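Local coordinates for protein possible prolidase (Bifidobacterium longum NCC2705, PDB 2P9B) that is a putative amidohydrolase-family enzyme, possibly a prolidase, that probably hydrolyses carbon-nitrogen bonds, at residues V241-R254 and V261-L274. Sequence-based numbering, arbitrary orientation.
Sequences VIVGAHAQSPEGVR and VDTIEHGSVLDDEL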
loop_
_atom_site.group_PDB
_atom_site.type_symbol
_atom_site.label_atom_id
_atom_site.label_comp_id
_atom_site.label_asym_id
_atom_site.label_seq_id
_atom_site.Cartn_x
_atom_site.Cartn_y
_atom_site.Cartn_z
ATOM N N VAL A 241 -10.473 13.395 2.200
ATOM C CA VAL A 241 -9.376 12.757 1.490
ATOM C C VAL A 241 -8.133 12.637 2.373
ATOM O O VAL A 241 -7.720 13.605 3.007
ATOM C CB VAL A 241 -9.043 13.549 0.208
ATOM C CG1 VAL A 241 -7.794 12.989 -0.451
ATOM C CG2 VAL A 241 -10.219 13.465 -0.755
ATOM N N ILE A 242 -7.541 11.443 2.422
ATOM C CA ILE A 242 -6.348 11.242 3.241
ATOM C C ILE A 242 -5.084 11.741 2.551
ATOM O O ILE A 242 -4.911 11.596 1.339
ATOM C CB ILE A 242 -6.144 9.758 3.627
ATOM C CG1 ILE A 242 -6.057 8.895 2.376
ATOM C CG2 ILE A 242 -7.277 9.294 4.533
ATOM C CD1 ILE A 242 -5.587 7.475 2.657
ATOM N N VAL A 243 -4.198 12.325 3.348
ATOM C CA VAL A 243 -2.950 12.888 2.860
ATOM C C VAL A 243 -1.733 12.107 3.337
ATOM O O VAL A 243 -1.637 11.742 4.505
ATOM C CB VAL A 243 -2.813 14.350 3.333
ATOM C CG1 VAL A 243 -1.498 14.945 2.854
ATOM C CG2 VAL A 243 -3.995 15.164 2.828
ATOM N N GLY A 244 -0.815 11.855 2.411
ATOM C CA GLY A 244 0.408 11.153 2.733
ATOM C C GLY A 244 1.563 12.085 2.447
ATOM O O GLY A 244 1.502 12.902 1.523
ATOM N N ALA A 245 2.613 11.993 3.252
ATOM C CA ALA A 245 3.770 12.840 3.044
ATOM C C ALA A 245 5.007 11.972 3.079
ATOM O O ALA A 245 5.178 11.150 3.972
ATOM C CB ALA A 245 3.852 13.905 4.127
ATOM N N HIS A 246 5.851 12.142 2.080
ATOM C CA HIS A 246 7.083 11.395 2.017
ATOM C C HIS A 246 8.092 12.231 2.807
ATOM O O HIS A 246 8.289 13.413 2.531
ATOM C CB HIS A 246 7.453 11.196 0.542
ATOM C CG HIS A 246 8.806 11.697 0.164
ATOM N ND1 HIS A 246 9.970 11.081 0.570
ATOM C CD2 HIS A 246 9.180 12.721 -0.640
ATOM C CE1 HIS A 246 11.003 11.701 0.027
ATOM N NE2 HIS A 246 10.553 12.699 -0.711
ATOM N N ALA A 247 8.680 11.624 3.832
ATOM C CA ALA A 247 9.649 12.315 4.675
ATOM C C ALA A 247 10.683 11.313 5.166
ATOM O O ALA A 247 10.326 10.254 5.679
ATOM C CB ALA A 247 8.941 12.961 5.856
ATOM N N GLN A 248 11.959 11.646 4.995
ATOM C CA GLN A 248 13.040 10.766 5.427
ATOM C C GLN A 248 13.967 11.402 6.466
ATOM O O GLN A 248 15.148 11.065 6.557
ATOM C CB GLN A 248 13.857 10.272 4.218
ATOM C CG GLN A 248 14.088 11.282 3.088
ATOM C CD GLN A 248 15.012 12.433 3.471
ATOM O OE1 GLN A 248 16.102 12.590 2.909
ATOM N NE2 GLN A 248 14.574 13.248 4.415
ATOM N N SER A 249 13.413 12.313 7.259
ATOM C CA SER A 249 14.176 12.989 8.301
ATOM C C SER A 249 13.230 13.355 9.432
ATOM O O SER A 249 12.053 13.616 9.205
ATOM C CB SER A 249 14.821 14.264 7.758
ATOM O OG SER A 249 13.839 15.255 7.488
ATOM N N PRO A 250 13.734 13.381 10.671
ATOM C CA PRO A 250 12.882 13.728 11.812
ATOM C C PRO A 250 12.203 15.090 11.654
ATOM O O PRO A 250 11.052 15.262 12.045
ATOM C CB PRO A 250 13.852 13.701 12.988
ATOM C CG PRO A 250 14.834 12.653 12.580
ATOM C CD PRO A 250 15.076 12.972 11.121
ATOM N N GLU A 251 12.914 16.064 11.095
ATOM C CA GLU A 251 12.323 17.381 10.913
ATOM C C GLU A 251 11.157 17.304 9.930
ATOM O O GLU A 251 10.116 17.926 10.144
ATOM C CB GLU A 251 13.365 18.377 10.403
ATOM C CG GLU A 251 12.839 19.799 10.254
ATOM C CD GLU A 251 12.174 20.329 11.522
ATOM O OE1 GLU A 251 12.582 19.927 12.631
ATOM O OE2 GLU A 251 11.256 21.167 11.409
ATOM N N GLY A 252 11.337 16.536 8.859
ATOM C CA GLY A 252 10.288 16.390 7.867
ATOM C C GLY A 252 9.085 15.680 8.447
ATOM O O GLY A 252 7.934 16.057 8.206
ATOM N N VAL A 253 9.349 14.638 9.223
ATOM C CA VAL A 253 8.273 13.886 9.847
ATOM C C VAL A 253 7.534 14.783 10.831
ATOM O O VAL A 253 6.305 14.824 10.841
ATOM C CB VAL A 253 8.830 12.644 10.570
ATOM C CG1 VAL A 253 7.735 11.964 11.378
ATOM C CG2 VAL A 253 9.407 11.679 9.537
ATOM N N ARG A 254 8.294 15.524 11.635
ATOM C CA ARG A 254 7.706 16.419 12.626
ATOM C C ARG A 254 6.775 17.444 11.986
ATOM O O ARG A 254 5.642 17.621 12.430
ATOM C CB ARG A 254 8.809 17.137 13.411
ATOM C CG ARG A 254 8.308 17.929 14.609
ATOM C CD ARG A 254 9.466 18.317 15.513
ATOM N NE ARG A 254 9.018 18.971 16.740
ATOM C CZ ARG A 254 8.571 20.222 16.809
ATOM N NH1 ARG A 254 8.511 20.972 15.715
ATOM N NH2 ARG A 254 8.187 20.722 17.977
ATOM N N VAL A 261 -0.838 15.529 8.508
ATOM C CA VAL A 261 -0.699 14.487 7.493
ATOM C C VAL A 261 -1.150 13.155 8.075
ATOM O O VAL A 261 -0.781 12.795 9.195
ATOM C CB VAL A 261 0.774 14.378 7.010
ATOM C CG1 VAL A 261 0.965 13.153 6.129
ATOM C CG2 VAL A 261 1.150 15.621 6.240
ATOM N N ASP A 262 -1.942 12.418 7.306
ATOM C CA ASP A 262 -2.471 11.132 7.750
ATOM C C ASP A 262 -1.498 9.960 7.709
ATOM O O ASP A 262 -1.571 9.065 8.552
ATOM C CB ASP A 262 -3.715 10.833 6.939
ATOM C CG ASP A 262 -4.701 11.969 7.013
ATOM O OD1 ASP A 262 -5.334 12.126 8.079
ATOM O OD2 ASP A 262 -4.819 12.722 6.024
ATOM N N THR A 263 -0.601 9.952 6.730
ATOM C CA THR A 263 0.375 8.875 6.634
ATOM C C THR A 263 1.761 9.414 6.332
ATOM O O THR A 263 1.922 10.337 5.531
ATOM C CB THR A 263 0.013 7.856 5.524
ATOM O OG1 THR A 263 0.035 8.505 4.248
ATOM C CG2 THR A 263 -1.355 7.259 5.770
ATOM N N ILE A 264 2.756 8.842 6.994
ATOM C CA ILE A 264 4.137 9.236 6.768
ATOM C C ILE A 264 4.767 8.098 5.972
ATOM O O ILE A 264 4.707 6.944 6.399
ATOM C CB ILE A 264 4.911 9.380 8.095
ATOM C CG1 ILE A 264 4.291 10.491 8.952
ATOM C CG2 ILE A 264 6.390 9.650 7.808
ATOM C CD1 ILE A 264 4.381 11.883 8.351
ATOM N N GLU A 265 5.343 8.417 4.813
ATOM C CA GLU A 265 5.999 7.408 3.984
ATOM C C GLU A 265 7.503 7.475 4.201
ATOM O O GLU A 265 8.086 8.558 4.208
ATOM C CB GLU A 265 5.703 7.613 2.496
ATOM C CG GLU A 265 4.362 7.059 2.046
ATOM C CD GLU A 265 3.204 7.800 2.654
ATOM O OE1 GLU A 265 3.184 9.044 2.533
ATOM O OE2 GLU A 265 2.317 7.148 3.242
ATOM N N HIS A 266 8.107 6.299 4.360
ATOM C CA HIS A 266 9.539 6.131 4.611
ATOM C C HIS A 266 9.788 6.387 6.094
ATOM O O HIS A 266 9.964 5.452 6.871
ATOM C CB HIS A 266 10.371 7.083 3.746
ATOM C CG HIS A 266 10.315 6.776 2.281
ATOM N ND1 HIS A 266 9.161 6.901 1.536
ATOM C CD2 HIS A 266 11.270 6.347 1.424
ATOM C CE1 HIS A 266 9.409 6.564 0.282
ATOM N NE2 HIS A 266 10.682 6.223 0.187
ATOM N N GLY A 267 9.795 7.654 6.486
ATOM C CA GLY A 267 9.993 7.969 7.889
ATOM C C GLY A 267 11.436 8.126 8.318
ATOM O O GLY A 267 12.348 8.132 7.494
ATOM N N SER A 268 11.637 8.237 9.624
ATOM C CA SER A 268 12.970 8.425 10.182
ATOM C C SER A 268 12.997 7.881 11.595
ATOM O O SER A 268 12.007 7.337 12.075
ATOM C CB SER A 268 13.289 9.915 10.236
ATOM O OG SER A 268 12.412 10.568 11.144
ATOM N N VAL A 269 14.133 8.038 12.265
ATOM C CA VAL A 269 14.237 7.590 13.642
ATOM C C VAL A 269 13.274 8.479 14.434
ATOM O O VAL A 269 13.084 9.652 14.100
ATOM C CB VAL A 269 15.683 7.737 14.168
ATOM C CG1 VAL A 269 16.127 9.184 14.075
ATOM C CG2 VAL A 269 15.766 7.228 15.603
ATOM N N LEU A 270 12.656 7.917 15.467
ATOM C CA LEU A 270 11.688 8.658 16.260
ATOM C C LEU A 270 12.124 8.913 17.697
ATOM O O LEU A 270 13.126 8.377 18.164
ATOM C CB LEU A 270 10.361 7.899 16.286
ATOM C CG LEU A 270 9.750 7.527 14.932
ATOM C CD1 LEU A 270 8.591 6.563 15.139
ATOM C CD2 LEU A 270 9.301 8.787 14.215
ATOM N N ASP A 271 11.356 9.762 18.371
ATOM C CA ASP A 271 11.565 10.088 19.777
ATOM C C ASP A 271 10.157 10.112 20.366
ATOM O O ASP A 271 9.181 9.952 19.635
ATOM C CB ASP A 271 12.265 11.447 19.955
ATOM C CG ASP A 271 11.559 12.579 19.235
ATOM O OD1 ASP A 271 10.325 12.696 19.350
ATOM O OD2 ASP A 271 12.252 13.366 18.560
ATOM N N ASP A 272 10.041 10.304 21.674
ATOM C CA ASP A 272 8.734 10.306 22.326
ATOM C C ASP A 272 7.762 11.379 21.838
ATOM O O ASP A 272 6.549 11.165 21.823
ATOM C CB ASP A 272 8.919 10.410 23.842
ATOM C CG ASP A 272 9.617 9.191 24.420
ATOM O OD1 ASP A 272 9.895 8.251 23.645
ATOM O OD2 ASP A 272 9.877 9.168 25.641
ATOM N N GLU A 273 8.290 12.529 21.438
ATOM C CA GLU A 273 7.435 13.602 20.955
ATOM C C GLU A 273 6.742 13.169 19.670
ATOM O O GLU A 273 5.530 13.313 19.532
ATOM C CB GLU A 273 8.253 14.868 20.689
ATOM C CG GLU A 273 7.424 16.031 20.155
ATOM C CD GLU A 273 8.274 17.220 19.735
ATOM O OE1 GLU A 273 9.161 17.049 18.869
ATOM O OE2 GLU A 273 8.049 18.329 20.267
ATOM N N LEU A 274 7.515 12.632 18.734
ATOM C CA LEU A 274 6.962 12.192 17.457
ATOM C C LEU A 274 6.000 11.025 17.617
ATOM O O LEU A 274 4.963 10.975 16.960
ATOM C CB LEU A 274 8.085 11.809 16.494
ATOM C CG LEU A 274 9.007 12.942 16.037
ATOM C CD1 LEU A 274 10.013 12.376 15.049
ATOM C CD2 LEU A 274 8.201 14.062 15.387
#
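Two neighbouring parallel strands of the amidohydrolase TIM barrel, 243-247 and 263-264, are joined through helix 250-259 in a beta-alpha-beta unit, and their backbones bond from Val243 with Thr263 to Ala247 with Gly267. Ala245 N donates to Thr263 O (2.9 Å), and Ala245 O receives Glu265 N. At the strand entrance Asp262 OD2 uses its anti lone pair to take Val243 N in a nearly straight bond (2.8 Å, 172°), while His237 binds the same oxygen. Gly244 leaves room for two polar side chains: Thr263 OG1 lies 3.1 Å from Gly244 CA and donates to the syn lone pair of Glu265 OE2. Arg133 forms a salt bridge with Glu265 OE2 and Lys203 with OE1. On the same face as Glu265, the His246 ring turns its edge to the face of His266, which follows the corner at Glu265, planes 65° apart. On the helix side Ala245 CB packs on Val261 CG1 (3.6 Å), and Val253 CG2 reaches Ile264 CG2 (4.0 Å) and Ser268 OG. Farther out, the extended Arg254 chain brings NE to Glu273 OE1 (2.9 Å), which it meets from above the carboxylate plane, while Leu274 CD2 packs across Arg254 CB. Polar residues face the barrel interior, as in amidohydrolases, over an apolar strand-helix layer typical of beta/alpha-barrels.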